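Local atomic coordinates of photosystem II stability/assembly factor HCF136 (Cyanidioschyzon merolae, PDB entry 5OJ3), a protein that is probably essential for photosystem II biogenesis, being required for an early assembly intermediate that includes the D2 protein and cytochrome b559. Residues A[293-307]-A[344-356]. Residues are numbered along the deposited sequence; the frame is centred on the assembly and turned at random.
Sequences FLTWVPGSDFWTPHA and VNLNSTETIAFDM
The edge of Phe354 meets one face of Phe293 in an offset edge-to-face pair, the planes at 84°, and His306 CB lies over the opposite face, offset toward the rim. CD1 of Ile352 sits at the edge of the Phe293 ring, 4.1 Å from Phe293 CZ. That same Ile352 methyl makes an off-centre CH-pi contact with the imidazole of His306, 4.1 Å from its centroid; the unbranched end of isoleucine lets one methyl reach both rings. Histidine suits its place by offering a polar edge as well as an apolar surface: the carbonyl O of Leu346 and that of Ser348 lie near the imidazole plane, each 3.4 Å from His306 CE1. CG of His306 stands anti to its own carbonyl carbon (chi1 -50°), which brings NE2 beside Thr295 on the paired strand, and a 3.1 Å hydrogen bond joins His306 NE2 to Thr295 OG1. Leu346 O lies 2.9 Å from Thr295 OG1. A leucine in place of His306 would probably leave Thr295 OG1 without its ring partner and Ile352 CD1 without its CH-pi contact. Farther along, Val297 CG1 packs mainly on Leu346 CD1, at 3.7 Å, and CG2 on the side-chain carboxamide of Asn347, within the type I turn 345-348. Asn345 suits the start of that turn because its OD1 accepts from Asn347 N, forming an Asx turn. In this seven-bladed beta-propeller, the contact joins the outer hairpin of one blade to the loop entering the outermost strand of the next, 354-356; Leu346 and Phe354 also touch Ile328 of that blade's sheet. The blades thus meet largely through apolar side chains, while the buried His306-Thr295 pair, held by its own hydrogen bond, puts polar atoms beside the turn's carbonyls.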
loop_
_atom_site.group_PDB
_atom_site.type_symbol
_atom_site.label_atom_id
_atom_site.label_comp_id
_atom_site.label_asym_id
_atom_site.label_seq_id
_atom_site.Cartn_x
_atom_site.Cartn_y
_atom_site.Cartn_z
ATOM N N PHE A 293 -1.331 2.743 15.511
ATOM C CA PHE A 293 -0.582 2.656 14.265
ATOM C C PHE A 293 0.871 3.024 14.535
ATOM O O PHE A 293 1.217 3.558 15.594
ATOM C CB PHE A 293 -1.213 3.519 13.160
ATOM C CG PHE A 293 -1.174 4.997 13.425
ATOM C CD1 PHE A 293 -2.139 5.597 14.217
ATOM C CD2 PHE A 293 -0.201 5.795 12.844
ATOM C CE1 PHE A 293 -2.116 6.960 14.450
ATOM C CE2 PHE A 293 -0.176 7.157 13.073
ATOM C CZ PHE A 293 -1.135 7.740 13.876
ATOM N N LEU A 294 1.726 2.728 13.558
ATOM C CA LEU A 294 3.168 2.849 13.711
ATOM C C LEU A 294 3.754 3.598 12.525
ATOM O O LEU A 294 3.261 3.494 11.397
ATOM C CB LEU A 294 3.841 1.473 13.830
ATOM C CG LEU A 294 3.485 0.614 15.043
ATOM C CD1 LEU A 294 3.375 -0.852 14.660
ATOM C CD2 LEU A 294 4.518 0.806 16.140
ATOM N N THR A 295 4.819 4.352 12.790
ATOM C CA THR A 295 5.529 5.082 11.752
ATOM C C THR A 295 7.027 4.925 11.958
ATOM O O THR A 295 7.503 4.674 13.068
ATOM C CB THR A 295 5.178 6.580 11.742
ATOM O OG1 THR A 295 5.717 7.207 12.913
ATOM C CG2 THR A 295 3.670 6.795 11.691
ATOM N N TRP A 296 7.769 5.083 10.863
ATOM C CA TRP A 296 9.224 5.072 10.895
ATOM C C TRP A 296 9.735 6.089 9.889
ATOM O O TRP A 296 9.363 6.038 8.712
ATOM C CB TRP A 296 9.791 3.686 10.570
ATOM C CG TRP A 296 11.286 3.604 10.702
ATOM C CD1 TRP A 296 11.998 3.401 11.849
ATOM C CD2 TRP A 296 12.251 3.761 9.654
ATOM N NE1 TRP A 296 13.346 3.402 11.578
ATOM C CE2 TRP A 296 13.527 3.623 10.238
ATOM C CE3 TRP A 296 12.161 3.997 8.279
ATOM C CZ2 TRP A 296 14.703 3.713 9.492
ATOM C CZ3 TRP A 296 13.327 4.085 7.542
ATOM C CH2 TRP A 296 14.581 3.941 8.150
ATOM N N VAL A 297 10.580 7.005 10.350
ATOM C CA VAL A 297 11.225 7.968 9.460
ATOM C C VAL A 297 12.708 7.612 9.424
ATOM O O VAL A 297 13.242 7.103 10.422
ATOM C CB VAL A 297 10.979 9.417 9.908
ATOM C CG1 VAL A 297 9.521 9.610 10.311
ATOM C CG2 VAL A 297 11.921 9.813 11.025
ATOM N N PRO A 298 13.386 7.799 8.291
ATOM C CA PRO A 298 14.799 7.412 8.195
ATOM C C PRO A 298 15.639 7.990 9.325
ATOM O O PRO A 298 15.429 9.119 9.770
ATOM C CB PRO A 298 15.222 7.978 6.837
ATOM C CG PRO A 298 13.972 7.956 6.029
ATOM C CD PRO A 298 12.852 8.259 6.997
ATOM N N GLY A 299 16.589 7.184 9.804
ATOM C CA GLY A 299 17.495 7.588 10.852
ATOM C C GLY A 299 17.077 7.203 12.257
ATOM O O GLY A 299 17.939 7.118 13.139
ATOM N N SER A 300 15.794 6.958 12.495
ATOM C CA SER A 300 15.356 6.572 13.826
ATOM C C SER A 300 15.562 5.079 14.044
ATOM O O SER A 300 15.456 4.270 13.117
ATOM C CB SER A 300 13.884 6.934 14.041
ATOM O OG SER A 300 13.051 6.291 13.093
ATOM N N ASP A 301 15.852 4.720 15.290
ATOM C CA ASP A 301 16.218 3.358 15.649
ATOM C C ASP A 301 15.014 2.484 15.963
ATOM O O ASP A 301 15.191 1.326 16.353
ATOM C CB ASP A 301 17.175 3.371 16.847
ATOM C CG ASP A 301 18.521 3.978 16.510
ATOM O OD1 ASP A 301 19.117 3.573 15.488
ATOM O OD2 ASP A 301 18.985 4.860 17.263
ATOM N N PHE A 302 13.802 3.007 15.814
ATOM C CA PHE A 302 12.616 2.252 16.174
ATOM C C PHE A 302 11.399 2.859 15.493
ATOM O O PHE A 302 11.394 4.044 15.147
ATOM C CB PHE A 302 12.435 2.247 17.698
ATOM C CG PHE A 302 12.442 3.627 18.320
ATOM C CD1 PHE A 302 13.573 4.112 18.955
ATOM C CD2 PHE A 302 11.333 4.457 18.214
ATOM C CE1 PHE A 302 13.585 5.381 19.510
ATOM C CE2 PHE A 302 11.340 5.723 18.771
ATOM C CZ PHE A 302 12.467 6.186 19.416
ATOM N N TRP A 303 10.376 2.032 15.293
ATOM C CA TRP A 303 9.074 2.569 14.933
ATOM C C TRP A 303 8.531 3.380 16.103
ATOM O O TRP A 303 8.770 3.062 17.272
ATOM C CB TRP A 303 8.087 1.456 14.574
ATOM C CG TRP A 303 8.363 0.716 13.296
ATOM C CD1 TRP A 303 9.302 -0.252 13.090
ATOM C CD2 TRP A 303 7.659 0.860 12.053
ATOM N NE1 TRP A 303 9.239 -0.707 11.794
ATOM C CE2 TRP A 303 8.238 -0.039 11.137
ATOM C CE3 TRP A 303 6.600 1.668 11.627
ATOM C CZ2 TRP A 303 7.795 -0.152 9.820
ATOM C CZ3 TRP A 303 6.163 1.557 10.319
ATOM C CH2 TRP A 303 6.758 0.652 9.432
ATOM N N THR A 304 7.782 4.428 15.784
ATOM C CA THR A 304 7.168 5.240 16.818
ATOM C C THR A 304 5.691 4.898 16.884
ATOM O O THR A 304 4.997 5.001 15.861
ATOM C CB THR A 304 7.362 6.726 16.526
ATOM O OG1 THR A 304 8.763 7.009 16.411
ATOM C CG2 THR A 304 6.785 7.569 17.656
ATOM N N PRO A 305 5.174 4.467 18.035
ATOM C CA PRO A 305 3.753 4.113 18.128
ATOM C C PRO A 305 2.881 5.292 18.533
ATOM O O PRO A 305 3.256 6.129 19.356
ATOM C CB PRO A 305 3.746 3.026 19.210
ATOM C CG PRO A 305 4.909 3.365 20.080
ATOM C CD PRO A 305 5.916 4.133 19.263
ATOM N N HIS A 306 1.687 5.339 17.944
ATOM C CA HIS A 306 0.750 6.438 18.131
ATOM C C HIS A 306 -0.630 5.905 18.491
ATOM O O HIS A 306 -1.114 4.955 17.871
ATOM C CB HIS A 306 0.677 7.299 16.867
ATOM C CG HIS A 306 2.018 7.712 16.348
ATOM N ND1 HIS A 306 2.582 8.933 16.643
ATOM C CD2 HIS A 306 2.905 7.069 15.551
ATOM C CE1 HIS A 306 3.762 9.025 16.057
ATOM N NE2 HIS A 306 3.981 7.907 15.387
ATOM N N ALA A 307 -1.254 6.516 19.493
ATOM C CA ALA A 307 -2.592 6.114 19.907
ATOM C C ALA A 307 -3.626 6.482 18.850
ATOM O O ALA A 307 -3.558 7.549 18.231
ATOM C CB ALA A 307 -2.955 6.766 21.241
ATOM N N VAL A 344 2.780 16.929 10.027
ATOM C CA VAL A 344 2.740 16.197 11.291
ATOM C C VAL A 344 4.104 15.578 11.549
ATOM O O VAL A 344 4.701 14.970 10.652
ATOM C CB VAL A 344 1.659 15.103 11.276
ATOM C CG1 VAL A 344 1.403 14.599 12.688
ATOM C CG2 VAL A 344 0.390 15.612 10.658
ATOM N N ASN A 345 4.594 15.726 12.778
ATOM C CA ASN A 345 5.885 15.172 13.178
ATOM C C ASN A 345 5.668 13.708 13.542
ATOM O O ASN A 345 5.150 13.395 14.616
ATOM C CB ASN A 345 6.467 15.962 14.344
ATOM C CG ASN A 345 7.901 15.576 14.658
ATOM O OD1 ASN A 345 8.430 14.603 14.125
ATOM N ND2 ASN A 345 8.540 16.348 15.533
ATOM N N LEU A 346 6.070 12.801 12.649
ATOM C CA LEU A 346 5.864 11.376 12.891
ATOM C C LEU A 346 6.785 10.808 13.961
ATOM O O LEU A 346 6.655 9.622 14.286
ATOM C CB LEU A 346 6.053 10.582 11.598
ATOM C CG LEU A 346 5.457 11.127 10.303
ATOM C CD1 LEU A 346 6.064 10.409 9.106
ATOM C CD2 LEU A 346 3.945 10.982 10.308
ATOM N N ASN A 347 7.705 11.602 14.510
ATOM C CA ASN A 347 8.501 11.175 15.651
ATOM C C ASN A 347 7.943 11.662 16.976
ATOM O O ASN A 347 8.348 11.150 18.026
ATOM C CB ASN A 347 9.945 11.670 15.510
ATOM C CG ASN A 347 10.705 10.936 14.437
ATOM O OD1 ASN A 347 11.032 11.510 13.401
ATOM N ND2 ASN A 347 10.990 9.662 14.672
ATOM N N SER A 348 7.030 12.626 16.955
ATOM C CA SER A 348 6.470 13.159 18.186
ATOM C C SER A 348 5.474 12.170 18.775
ATOM O O SER A 348 4.643 11.602 18.060
ATOM C CB SER A 348 5.790 14.505 17.924
ATOM O OG SER A 348 5.342 15.098 19.131
ATOM N N THR A 349 5.573 11.964 20.086
ATOM C CA THR A 349 4.697 11.058 20.814
ATOM C C THR A 349 3.392 11.728 21.228
ATOM O O THR A 349 2.576 11.098 21.912
ATOM C CB THR A 349 5.412 10.505 22.053
ATOM O OG1 THR A 349 4.457 9.890 22.927
ATOM C CG2 THR A 349 6.132 11.616 22.782
ATOM N N GLU A 350 3.180 12.977 20.816
ATOM C CA GLU A 350 2.035 13.773 21.241
ATOM C C GLU A 350 0.890 13.461 20.280
ATOM O O GLU A 350 0.953 13.820 19.101
ATOM C CB GLU A 350 2.385 15.259 21.219
ATOM C CG GLU A 350 3.284 15.761 22.366
ATOM C CD GLU A 350 2.758 15.488 23.770
ATOM O OE1 GLU A 350 1.527 15.375 23.952
ATOM O OE2 GLU A 350 3.591 15.402 24.700
ATOM N N THR A 351 -0.149 12.793 20.789
ATOM C CA THR A 351 -1.143 12.085 19.977
ATOM C C THR A 351 -1.623 12.879 18.762
ATOM O O THR A 351 -2.109 14.007 18.887
ATOM C CB THR A 351 -2.339 11.688 20.850
ATOM O OG1 THR A 351 -3.102 12.850 21.191
ATOM C CG2 THR A 351 -1.863 11.001 22.126
ATOM N N ILE A 352 -1.457 12.270 17.588
ATOM C CA ILE A 352 -1.889 12.826 16.307
ATOM C C ILE A 352 -3.411 12.829 16.218
ATOM O O ILE A 352 -4.057 11.782 16.346
ATOM C CB ILE A 352 -1.274 12.039 15.143
ATOM C CG1 ILE A 352 0.218 11.801 15.390
ATOM C CG2 ILE A 352 -1.512 12.764 13.828
ATOM C CD1 ILE A 352 0.950 11.218 14.202
ATOM N N ALA A 353 -3.990 14.006 15.992
ATOM C CA ALA A 353 -5.440 14.176 15.965
ATOM C C ALA A 353 -5.944 14.086 14.527
ATOM O O ALA A 353 -5.481 14.830 13.655
ATOM C CB ALA A 353 -5.837 15.515 16.585
ATOM N N PHE A 354 -6.885 13.176 14.279
ATOM C CA PHE A 354 -7.530 13.060 12.978
ATOM C C PHE A 354 -8.859 13.797 12.997
ATOM O O PHE A 354 -9.587 13.760 13.992
ATOM C CB PHE A 354 -7.788 11.603 12.572
ATOM C CG PHE A 354 -6.547 10.811 12.274
ATOM C CD1 PHE A 354 -5.553 10.645 13.221
ATOM C CD2 PHE A 354 -6.362 10.262 11.016
ATOM C CE1 PHE A 354 -4.417 9.914 12.931
ATOM C CE2 PHE A 354 -5.226 9.536 10.719
ATOM C CZ PHE A 354 -4.253 9.363 11.676
ATOM N N ASP A 355 -9.175 14.461 11.890
ATOM C CA ASP A 355 -10.468 15.111 11.718
ATOM C C ASP A 355 -11.406 14.125 11.034
ATOM O O ASP A 355 -11.212 13.786 9.862
ATOM C CB ASP A 355 -10.326 16.394 10.904
ATOM C CG ASP A 355 -9.522 17.459 11.626
ATOM O OD1 ASP A 355 -9.415 17.388 12.869
ATOM O OD2 ASP A 355 -8.994 18.366 10.947
ATOM N N MET A 356 -12.427 13.674 11.757
ATOM C CA MET A 356 -13.324 12.654 11.235
ATOM C C MET A 356 -14.292 13.248 10.221
ATOM O O MET A 356 -14.707 14.407 10.319
ATOM C CB MET A 356 -14.098 11.972 12.366
ATOM C CG MET A 356 -13.218 11.323 13.416
ATOM S SD MET A 356 -12.307 9.948 12.677
ATOM C CE MET A 356 -10.912 9.808 13.781
#